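PDB 3FAW: reticulocyte binding protein from Streptococcus agalactiae COH1, which probably hydrolyses alpha-1,6-glucosidic linkages of pullulan and branched alpha-glucans as a secreted, cell-wall-anchored pullulanase of the alpha-amylase family. Local coordinates for residues R331-Y342 / I660-N671; L224-V232 / S320-D328. All coordinates share one frame; numbering follows the deposited sequence.

Contact 1: R331-Y342 / I660-N671; sequences RSTAYTSSDNNY and IHDSYDSSDAIN. With CA (calcium ion), chain D.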
loop_
_atom_site.group_PDB
_atom_site.type_symbol
_atom_site.label_atom_id
_atom_site.label_comp_id
_atom_site.label_asym_id
_atom_site.label_seq_id
_atom_site.Cartn_x
_atom_site.Cartn_y
_atom_site.Cartn_z
ATOM N N ARG A 331 -8.834 14.956 19.135
ATOM C CA ARG A 331 -7.381 14.900 19.103
ATOM C C ARG A 331 -6.847 14.164 20.331
ATOM O O ARG A 331 -7.269 14.431 21.459
ATOM C CB ARG A 331 -6.804 16.316 19.058
ATOM C CG ARG A 331 -5.284 16.378 18.994
ATOM C CD ARG A 331 -4.773 17.810 19.059
ATOM N NE ARG A 331 -5.040 18.540 17.817
ATOM C CZ ARG A 331 -5.882 19.566 17.672
ATOM N NH1 ARG A 331 -6.584 20.044 18.696
ATOM N NH2 ARG A 331 -6.014 20.129 16.478
ATOM N N SER A 332 -5.928 13.232 20.097
ATOM C CA SER A 332 -5.203 12.559 21.166
ATOM C C SER A 332 -3.924 13.355 21.411
ATOM O O SER A 332 -3.009 13.355 20.582
ATOM C CB SER A 332 -4.888 11.105 20.786
ATOM O OG SER A 332 -4.470 10.995 19.433
ATOM N N THR A 333 -3.876 14.036 22.552
ATOM C CA THR A 333 -2.845 15.041 22.826
ATOM C C THR A 333 -1.677 14.499 23.650
ATOM O O THR A 333 -0.576 15.054 23.605
ATOM C CB THR A 333 -3.451 16.244 23.555
ATOM O OG1 THR A 333 -4.032 15.807 24.791
ATOM C CG2 THR A 333 -4.523 16.901 22.695
ATOM N N ALA A 334 -1.920 13.434 24.410
ATOM C CA ALA A 334 -0.850 12.737 25.117
ATOM C C ALA A 334 0.021 11.988 24.113
ATOM O O ALA A 334 -0.475 11.496 23.093
ATOM C CB ALA A 334 -1.426 11.770 26.142
ATOM N N TYR A 335 1.317 11.916 24.397
ATOM C CA TYR A 335 2.249 11.159 23.562
ATOM C C TYR A 335 2.230 9.693 23.981
ATOM O O TYR A 335 2.815 9.325 25.004
ATOM C CB TYR A 335 3.669 11.718 23.674
ATOM C CG TYR A 335 3.864 13.053 22.988
ATOM C CD1 TYR A 335 4.545 13.143 21.781
ATOM C CD2 TYR A 335 3.369 14.226 23.552
ATOM C CE1 TYR A 335 4.734 14.371 21.150
ATOM C CE2 TYR A 335 3.550 15.459 22.928
ATOM C CZ TYR A 335 4.232 15.521 21.729
ATOM O OH TYR A 335 4.412 16.731 21.106
ATOM N N THR A 336 1.543 8.870 23.189
ATOM C CA THR A 336 1.445 7.427 23.426
ATOM C C THR A 336 1.648 6.670 22.117
ATOM O O THR A 336 1.449 7.225 21.036
ATOM C CB THR A 336 0.071 7.036 24.015
ATOM O OG1 THR A 336 -0.973 7.435 23.116
ATOM C CG2 THR A 336 -0.149 7.695 25.370
ATOM N N SER A 337 2.039 5.404 22.216
ATOM C CA SER A 337 2.284 4.579 21.035
ATOM C C SER A 337 1.302 3.408 20.907
ATOM O O SER A 337 1.493 2.516 20.081
ATOM C CB SER A 337 3.725 4.068 21.052
ATOM O OG SER A 337 3.984 3.318 22.223
ATOM N N SER A 338 0.247 3.425 21.717
ATOM C CA SER A 338 -0.754 2.364 21.719
ATOM C C SER A 338 -2.095 2.891 22.212
ATOM O O SER A 338 -2.153 3.903 22.912
ATOM C CB SER A 338 -0.308 1.209 22.626
ATOM O OG SER A 338 0.749 0.470 22.034
ATOM N N ASP A 339 -3.162 2.184 21.837
ATOM C CA ASP A 339 -4.514 2.426 22.349
ATOM C C ASP A 339 -5.018 3.823 21.991
ATOM O O ASP A 339 -5.484 4.569 22.846
ATOM C CB ASP A 339 -4.556 2.182 23.869
ATOM C CG ASP A 339 -5.973 2.016 24.410
ATOM O OD1 ASP A 339 -6.910 1.749 23.628
ATOM O OD2 ASP A 339 -6.147 2.152 25.637
ATOM N N ASN A 340 -4.915 4.163 20.708
ATOM C CA ASN A 340 -5.479 5.399 20.180
ATOM C C ASN A 340 -6.491 5.102 19.084
ATOM O O ASN A 340 -6.352 4.122 18.354
ATOM C CB ASN A 340 -4.365 6.291 19.644
ATOM C CG ASN A 340 -3.485 6.839 20.750
ATOM O OD1 ASN A 340 -3.813 7.845 21.368
ATOM N ND2 ASN A 340 -2.364 6.172 21.005
ATOM N N ASN A 341 -7.504 5.956 18.967
ATOM C CA ASN A 341 -8.495 5.841 17.895
ATOM C C ASN A 341 -7.834 5.973 16.520
ATOM O O ASN A 341 -8.370 5.503 15.511
ATOM C CB ASN A 341 -9.589 6.905 18.056
ATOM C CG ASN A 341 -10.796 6.652 17.165
ATOM O OD1 ASN A 341 -11.200 5.400 17.066
ATOM N ND2 ASN A 341 -11.365 7.578 16.586
ATOM N N TYR A 342 -6.675 6.630 16.499
ATOM C CA TYR A 342 -5.822 6.697 15.317
ATOM C C TYR A 342 -5.579 5.328 14.683
ATOM O O TYR A 342 -5.418 4.331 15.383
ATOM C CB TYR A 342 -4.468 7.307 15.690
ATOM C CG TYR A 342 -3.585 7.534 14.495
ATOM C CD1 TYR A 342 -3.672 8.707 13.766
ATOM C CD2 TYR A 342 -2.680 6.562 14.075
ATOM C CE1 TYR A 342 -2.876 8.920 12.667
ATOM C CE2 TYR A 342 -1.878 6.765 12.969
ATOM C CZ TYR A 342 -1.982 7.948 12.269
ATOM O OH TYR A 342 -1.194 8.168 11.166
ATOM N N ILE A 660 9.491 6.607 18.167
ATOM C CA ILE A 660 8.578 5.568 17.681
ATOM C C ILE A 660 8.912 5.140 16.252
ATOM O O ILE A 660 8.967 5.970 15.342
ATOM C CB ILE A 660 7.105 6.031 17.755
ATOM C CG1 ILE A 660 6.735 6.438 19.191
ATOM C CG2 ILE A 660 6.171 4.935 17.254
ATOM C CD1 ILE A 660 7.020 5.379 20.252
ATOM N N HIS A 661 9.129 3.837 16.072
ATOM C CA HIS A 661 9.443 3.258 14.762
ATOM C C HIS A 661 8.241 2.568 14.109
ATOM O O HIS A 661 8.339 2.092 12.982
ATOM C CB HIS A 661 10.615 2.271 14.866
ATOM C CG HIS A 661 10.344 1.095 15.752
ATOM N ND1 HIS A 661 10.746 1.050 17.070
ATOM C CD2 HIS A 661 9.718 -0.082 15.507
ATOM C CE1 HIS A 661 10.374 -0.102 17.600
ATOM N NE2 HIS A 661 9.748 -0.805 16.675
ATOM N N ASP A 662 7.111 2.502 14.808
ATOM C CA ASP A 662 5.892 1.917 14.237
ATOM C C ASP A 662 4.676 2.609 14.836
ATOM O O ASP A 662 4.118 2.159 15.840
ATOM C CB ASP A 662 5.866 0.401 14.483
ATOM C CG ASP A 662 4.677 -0.300 13.827
ATOM O OD1 ASP A 662 3.927 0.328 13.051
ATOM O OD2 ASP A 662 4.502 -1.507 14.088
ATOM N N SER A 663 4.265 3.707 14.206
ATOM C CA SER A 663 3.265 4.604 14.789
ATOM C C SER A 663 1.828 4.338 14.314
ATOM O O SER A 663 0.991 5.238 14.317
ATOM C CB SER A 663 3.663 6.064 14.528
ATOM O OG SER A 663 3.660 6.365 13.147
ATOM N N TYR A 664 1.536 3.092 13.948
ATOM C CA TYR A 664 0.207 2.712 13.457
ATOM C C TYR A 664 -0.913 2.941 14.483
ATOM O O TYR A 664 -2.053 3.192 14.097
ATOM C CB TYR A 664 0.205 1.247 12.995
ATOM C CG TYR A 664 -0.032 0.224 14.094
ATOM C CD1 TYR A 664 -1.210 -0.518 14.138
ATOM C CD2 TYR A 664 0.918 0.002 15.090
ATOM C CE1 TYR A 664 -1.436 -1.455 15.139
ATOM C CE2 TYR A 664 0.699 -0.936 16.099
ATOM C CZ TYR A 664 -0.479 -1.660 16.116
ATOM O OH TYR A 664 -0.705 -2.593 17.106
ATOM N N ASP A 665 -0.579 2.853 15.774
ATOM C CA ASP A 665 -1.545 2.994 16.876
ATOM C C ASP A 665 -1.095 4.097 17.860
ATOM O O ASP A 665 -1.382 4.039 19.060
ATOM C CB ASP A 665 -1.690 1.639 17.599
ATOM C CG ASP A 665 -2.953 1.537 18.459
ATOM O OD1 ASP A 665 -3.969 2.204 18.160
ATOM O OD2 ASP A 665 -2.934 0.760 19.438
ATOM N N SER A 666 -0.394 5.102 17.334
ATOM C CA SER A 666 0.135 6.204 18.134
ATOM C C SER A 666 -0.796 7.406 18.059
ATOM O O SER A 666 -1.624 7.511 17.150
ATOM C CB SER A 666 1.531 6.612 17.650
ATOM O OG SER A 666 2.496 5.617 17.941
ATOM N N SER A 667 -0.634 8.318 19.014
ATOM C CA SER A 667 -1.497 9.492 19.123
ATOM C C SER A 667 -1.243 10.512 18.019
ATOM O O SER A 667 -0.256 10.423 17.282
ATOM C CB SER A 667 -1.287 10.170 20.474
ATOM O OG SER A 667 0.025 10.699 20.567
ATOM N N ASP A 668 -2.143 11.487 17.925
ATOM C CA ASP A 668 -1.941 12.643 17.053
ATOM C C ASP A 668 -0.707 13.441 17.451
ATOM O O ASP A 668 -0.048 14.022 16.590
ATOM C CB ASP A 668 -3.164 13.558 17.069
ATOM C CG ASP A 668 -4.357 12.942 16.374
ATOM O OD1 ASP A 668 -4.187 12.391 15.267
ATOM O OD2 ASP A 668 -5.465 13.007 16.939
ATOM N N ALA A 669 -0.399 13.468 18.749
ATOM C CA ALA A 669 0.826 14.113 19.248
ATOM C C ALA A 669 2.075 13.546 18.559
ATOM O O ALA A 669 2.986 14.292 18.192
ATOM C CB ALA A 669 0.932 13.940 20.755
ATOM N N ILE A 670 2.103 12.225 18.388
ATOM C CA ILE A 670 3.185 11.546 17.680
ATOM C C ILE A 670 3.083 11.734 16.167
ATOM O O ILE A 670 4.081 12.020 15.508
ATOM C CB ILE A 670 3.185 10.023 17.983
ATOM C CG1 ILE A 670 3.676 9.757 19.409
ATOM C CG2 ILE A 670 4.052 9.268 16.972
ATOM C CD1 ILE A 670 5.170 9.981 19.598
ATOM N N ASN A 671 1.872 11.580 15.631
ATOM C CA ASN A 671 1.666 11.398 14.189
ATOM C C ASN A 671 1.424 12.661 13.353
ATOM O O ASN A 671 1.437 12.586 12.123
ATOM C CB ASN A 671 0.510 10.412 13.950
ATOM C CG ASN A 671 0.943 8.963 14.051
ATOM O OD1 ASN A 671 2.015 8.619 13.352
ATOM N ND2 ASN A 671 0.319 8.163 14.746
HETATM CA CA CA D . -5.805 2.450 16.682
HETATM O O HOH W 1 1.940 2.737 17.314
HETATM O O HOH W 2 -8.064 2.837 15.769
HETATM O O HOH W 3 2.003 8.453 10.578
HETATM O O HOH W 4 -4.115 1.813 15.079
HETATM O O HOH W 5 -7.083 1.520 18.875
HETATM O O HOH W 6 -6.599 0.100 16.053
#

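Contact 2: L224-V232 / S320-D328; sequences LAEWDSNTV and SYFYVNEMD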
loop_
_atom_site.group_PDB
_atom_site.type_symbol
_atom_site.label_atom_id
_atom_site.label_comp_id
_atom_site.label_asym_id
_atom_site.label_seq_id
_atom_site.Cartn_x
_atom_site.Cartn_y
_atom_site.Cartn_z
ATOM N N LEU A 224 -21.103 3.037 3.394
ATOM C CA LEU A 224 -21.453 2.368 4.644
ATOM C C LEU A 224 -22.088 3.325 5.649
ATOM O O LEU A 224 -21.951 4.545 5.536
ATOM C CB LEU A 224 -20.206 1.765 5.299
ATOM C CG LEU A 224 -19.276 0.848 4.498
ATOM C CD1 LEU A 224 -17.965 0.667 5.252
ATOM C CD2 LEU A 224 -19.926 -0.505 4.210
ATOM N N ALA A 225 -22.773 2.750 6.636
ATOM C CA ALA A 225 -23.232 3.492 7.809
ATOM C C ALA A 225 -22.031 3.873 8.667
ATOM O O ALA A 225 -21.009 3.186 8.639
ATOM C CB ALA A 225 -24.211 2.656 8.622
ATOM N N GLU A 226 -22.151 4.969 9.416
ATOM C CA GLU A 226 -21.105 5.371 10.361
ATOM C C GLU A 226 -20.717 4.165 11.219
ATOM O O GLU A 226 -21.584 3.430 11.695
ATOM C CB GLU A 226 -21.537 6.570 11.227
ATOM C CG GLU A 226 -22.650 6.319 12.269
ATOM C CD GLU A 226 -24.031 6.073 11.667
ATOM O OE1 GLU A 226 -24.233 6.317 10.458
ATOM O OE2 GLU A 226 -24.924 5.631 12.415
ATOM N N TRP A 227 -19.413 3.958 11.384
ATOM C CA TRP A 227 -18.883 2.712 11.946
ATOM C C TRP A 227 -18.097 2.954 13.235
ATOM O O TRP A 227 -17.228 3.832 13.304
ATOM C CB TRP A 227 -18.015 2.002 10.897
ATOM C CG TRP A 227 -17.280 0.782 11.380
ATOM C CD1 TRP A 227 -15.932 0.579 11.345
ATOM C CD2 TRP A 227 -17.849 -0.402 11.959
ATOM N NE1 TRP A 227 -15.626 -0.653 11.870
ATOM C CE2 TRP A 227 -16.781 -1.277 12.253
ATOM C CE3 TRP A 227 -19.155 -0.807 12.264
ATOM C CZ2 TRP A 227 -16.975 -2.532 12.835
ATOM C CZ3 TRP A 227 -19.348 -2.054 12.842
ATOM C CH2 TRP A 227 -18.263 -2.903 13.121
ATOM N N ASP A 228 -18.435 2.173 14.255
ATOM C CA ASP A 228 -17.720 2.164 15.526
ATOM C C ASP A 228 -17.548 0.706 15.938
ATOM O O ASP A 228 -18.519 0.056 16.317
ATOM C CB ASP A 228 -18.512 2.947 16.589
ATOM C CG ASP A 228 -17.856 2.917 17.963
ATOM O OD1 ASP A 228 -16.676 2.519 18.072
ATOM O OD2 ASP A 228 -18.529 3.295 18.943
ATOM N N SER A 229 -16.315 0.200 15.859
ATOM C CA SER A 229 -16.043 -1.228 16.105
ATOM C C SER A 229 -16.350 -1.693 17.531
ATOM O O SER A 229 -16.456 -2.898 17.776
ATOM C CB SER A 229 -14.606 -1.605 15.721
ATOM O OG SER A 229 -13.641 -0.831 16.411
ATOM N N ASN A 230 -16.497 -0.752 18.464
ATOM C CA ASN A 230 -16.960 -1.080 19.815
ATOM C C ASN A 230 -18.379 -1.663 19.841
ATOM O O ASN A 230 -18.742 -2.362 20.785
ATOM C CB ASN A 230 -16.894 0.152 20.727
ATOM C CG ASN A 230 -15.471 0.510 21.134
ATOM O OD1 ASN A 230 -15.105 1.686 21.155
ATOM N ND2 ASN A 230 -14.666 -0.498 21.465
ATOM N N THR A 231 -19.169 -1.390 18.804
ATOM C CA THR A 231 -20.555 -1.869 18.737
ATOM C C THR A 231 -20.689 -3.329 18.284
ATOM O O THR A 231 -21.792 -3.876 18.298
ATOM C CB THR A 231 -21.419 -0.983 17.801
ATOM O OG1 THR A 231 -20.974 -1.127 16.443
ATOM C CG2 THR A 231 -21.343 0.490 18.221
ATOM N N VAL A 232 -19.584 -3.952 17.876
ATOM C CA VAL A 232 -19.592 -5.354 17.443
ATOM C C VAL A 232 -20.180 -6.286 18.500
ATOM O O VAL A 232 -19.879 -6.156 19.682
ATOM C CB VAL A 232 -18.154 -5.849 17.100
ATOM C CG1 VAL A 232 -18.078 -7.380 17.105
ATOM C CG2 VAL A 232 -17.704 -5.297 15.755
ATOM N N SER A 320 -12.509 1.646 3.768
ATOM C CA SER A 320 -12.976 1.353 5.120
ATOM C C SER A 320 -12.064 0.369 5.836
ATOM O O SER A 320 -11.767 -0.699 5.314
ATOM C CB SER A 320 -14.400 0.790 5.106
ATOM O OG SER A 320 -14.804 0.423 6.420
ATOM N N TYR A 321 -11.617 0.762 7.027
ATOM C CA TYR A 321 -10.857 -0.122 7.913
ATOM C C TYR A 321 -11.616 -0.347 9.217
ATOM O O TYR A 321 -12.470 0.458 9.597
ATOM C CB TYR A 321 -9.442 0.412 8.171
ATOM C CG TYR A 321 -9.335 1.862 8.605
ATOM C CD1 TYR A 321 -9.382 2.214 9.957
ATOM C CD2 TYR A 321 -9.142 2.876 7.670
ATOM C CE1 TYR A 321 -9.263 3.540 10.364
ATOM C CE2 TYR A 321 -9.014 4.211 8.069
ATOM C CZ TYR A 321 -9.077 4.534 9.416
ATOM O OH TYR A 321 -8.950 5.845 9.816
ATOM N N PHE A 322 -11.287 -1.445 9.892
ATOM C CA PHE A 322 -12.155 -2.029 10.919
ATOM C C PHE A 322 -11.995 -1.411 12.311
ATOM O O PHE A 322 -12.977 -0.981 12.922
ATOM C CB PHE A 322 -11.914 -3.548 10.986
ATOM C CG PHE A 322 -12.892 -4.292 11.863
ATOM C CD1 PHE A 322 -14.074 -4.795 11.333
ATOM C CD2 PHE A 322 -12.620 -4.504 13.213
ATOM C CE1 PHE A 322 -14.978 -5.489 12.138
ATOM C CE2 PHE A 322 -13.513 -5.198 14.025
ATOM C CZ PHE A 322 -14.693 -5.691 13.488
ATOM N N TYR A 323 -10.767 -1.378 12.820
ATOM C CA TYR A 323 -10.524 -0.926 14.194
ATOM C C TYR A 323 -10.541 0.599 14.289
ATOM O O TYR A 323 -9.505 1.256 14.159
ATOM C CB TYR A 323 -9.204 -1.486 14.719
ATOM C CG TYR A 323 -9.177 -2.993 14.793
ATOM C CD1 TYR A 323 -8.370 -3.734 13.935
ATOM C CD2 TYR A 323 -9.956 -3.683 15.720
ATOM C CE1 TYR A 323 -8.330 -5.121 13.995
ATOM C CE2 TYR A 323 -9.925 -5.078 15.789
ATOM C CZ TYR A 323 -9.110 -5.786 14.919
ATOM O OH TYR A 323 -9.066 -7.158 14.970
ATOM N N VAL A 324 -11.731 1.147 14.514
ATOM C CA VAL A 324 -11.933 2.594 14.545
ATOM C C VAL A 324 -13.318 2.960 15.098
ATOM O O VAL A 324 -14.264 2.172 15.009
ATOM C CB VAL A 324 -11.793 3.206 13.127
ATOM C CG1 VAL A 324 -12.988 2.826 12.256
ATOM C CG2 VAL A 324 -11.637 4.724 13.193
ATOM N N ASN A 325 -13.409 4.159 15.670
ATOM C CA ASN A 325 -14.677 4.791 16.019
ATOM C C ASN A 325 -14.763 6.091 15.243
ATOM O O ASN A 325 -14.122 7.086 15.595
ATOM C CB ASN A 325 -14.779 5.071 17.523
ATOM C CG ASN A 325 -16.098 5.744 17.914
ATOM O OD1 ASN A 325 -16.998 5.920 17.090
ATOM N ND2 ASN A 325 -16.214 6.112 19.183
ATOM N N GLU A 326 -15.550 6.075 14.178
ATOM C CA GLU A 326 -15.643 7.218 13.273
ATOM C C GLU A 326 -16.453 8.382 13.863
ATOM O O GLU A 326 -16.435 9.486 13.324
ATOM C CB GLU A 326 -16.236 6.771 11.935
ATOM C CG GLU A 326 -15.395 5.717 11.210
ATOM C CD GLU A 326 -16.078 5.141 9.980
ATOM O OE1 GLU A 326 -17.317 5.284 9.846
ATOM O OE2 GLU A 326 -15.367 4.543 9.141
ATOM N N MET A 327 -17.152 8.131 14.968
ATOM C CA MET A 327 -17.910 9.167 15.658
ATOM C C MET A 327 -17.068 9.944 16.689
ATOM O O MET A 327 -17.576 10.865 17.325
ATOM C CB MET A 327 -19.144 8.552 16.323
ATOM C CG MET A 327 -20.113 7.881 15.344
ATOM S SD MET A 327 -20.622 8.932 13.957
ATOM C CE MET A 327 -21.363 10.328 14.811
ATOM N N ASP A 328 -15.793 9.576 16.837
ATOM C CA ASP A 328 -14.854 10.263 17.737
ATOM C C ASP A 328 -13.740 10.892 16.904
ATOM O O ASP A 328 -12.808 10.202 16.476
ATOM C CB ASP A 328 -14.279 9.254 18.743
ATOM C CG ASP A 328 -13.157 9.830 19.606
ATOM O OD1 ASP A 328 -13.058 11.068 19.760
ATOM O OD2 ASP A 328 -12.371 9.023 20.144
HETATM O O HOH W 7 -18.478 3.866 7.775
#

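Contact 1: R331-Y342 / I660-N671
Asp-665 and Asn-340 tie the loop 331-342 to the turn and short helix of 660-671, and around them the contact divides into a tight protein-lined part and a hydrated metal side. On the tight side Tyr-342 points its ring into the other segment, where the amide of Asn-671 lies nearly flat beneath one face, the planes 17° apart and ND2 3.2 Å from Tyr-342 CE2. That amide cannot easily rotate: its ND2 donates to Ser-663 O while OD1 accepts from Ser-663 OG, and Asp-277 takes the Tyr-342 hydroxyl beyond. A second ring, Tyr-335, receives the Ala-669 methyl over the centre of its face, CB 3.5 Å from the centroid, a CH-pi contact.

Between the rings the helix start is held by polar bonds. Ser-667, the N-cap, gives its hydroxyl to a lone pair of Ala-334 O at 2.7 Å. Ser-332 OG, brought between its own backbone N and carbonyl carbon (chi1 42°), accepts Asp-668 N almost straight (170°), while Asp-668 OD2 accepts Ser-332 N and pairs with Arg-276. The Asn-340 amide divides its two N-H groups between Thr-336 OG1 and Asp-665 O, both near its plane.

The looser side faces water. There a calcium ion binds Asp-665 OD1 at 2.4 Å, the carbonyl oxygens of Asn-340 and Tyr-342, and four water molecules. The second carboxylate oxygen, Asp-665 OD2, takes Asp-339 N at 2.8 Å from above its plane, which helps fix the carboxylate's rotation. With three protein oxygens from two segments far apart in sequence, the calcium bridges the loop and the turn; within its first shell Asp-665 probably offsets only part of its charge.

Contact 2: L224-V232 / S320-D328
Trp-227 extends its indole with CG anti to the backbone N (chi1 174°), and Phe-322 adopts the same extended first torsion, which brings Trp-227 CZ2 over one face of the phenyl ring, toward its rim. The ring planes stand 59° apart, an oblique aromatic pair, and CZ2 lies 3.6 Å from Phe-322 CE1. The indole NE1 donates to an in-plane lone pair of Phe-322 O at 2.9 Å, the acceptor somewhat tilted from the indole plane, which helps set the ring's orientation. Val-232 CG2 adds a further apolar touch at Phe-322 CZ.

Alongside, the backbones form a single beta bridge at Asp-228 and Asn-325: Glu-326 N donates to Trp-227 O and Ser-229 N to Val-324 O, both nearly straight. Over this bridge the Asp-228 carboxylate and Asn-325 amide lie stacked, 7° apart, each also accepting a backbone N-H two residues on in an Asx turn. Glu-326 OE1 takes Trp-227 N at 2.9 Å from above the carboxylate plane, and a water joins this oxygen to Ala-225 O.

Trp-227 is thus gripped through N, O and NE1. Because Glu-326 OE1 receives both a backbone N-H and a water, its negative charge is probably stabilised where the residue is buried.

In the fold
From the N terminus, the chain passes through the two beta domains, the second matching the CBM48 family, and after strand 212-216 enters 224-232. Some 88 residues later, beyond barrel strands 269-273 and 312-315, segment 320-328 closes contact 2, tying a loop between strands 212-216 and 241-242 of the CBM48-like sheet to the loop that follows barrel strand 312-315. That long loop runs on into 331-342, which waits 318 residues, past the eighth barrel strand 614-618, for 660-671 to close contact 1. The two closures are therefore in series, neither nested nor crossed, their centres about 18 Å apart. They meet directly where Asn-341 OD1 lies 2.9 Å from Asn-325 N, a probable hydrogen bond within the shared loop.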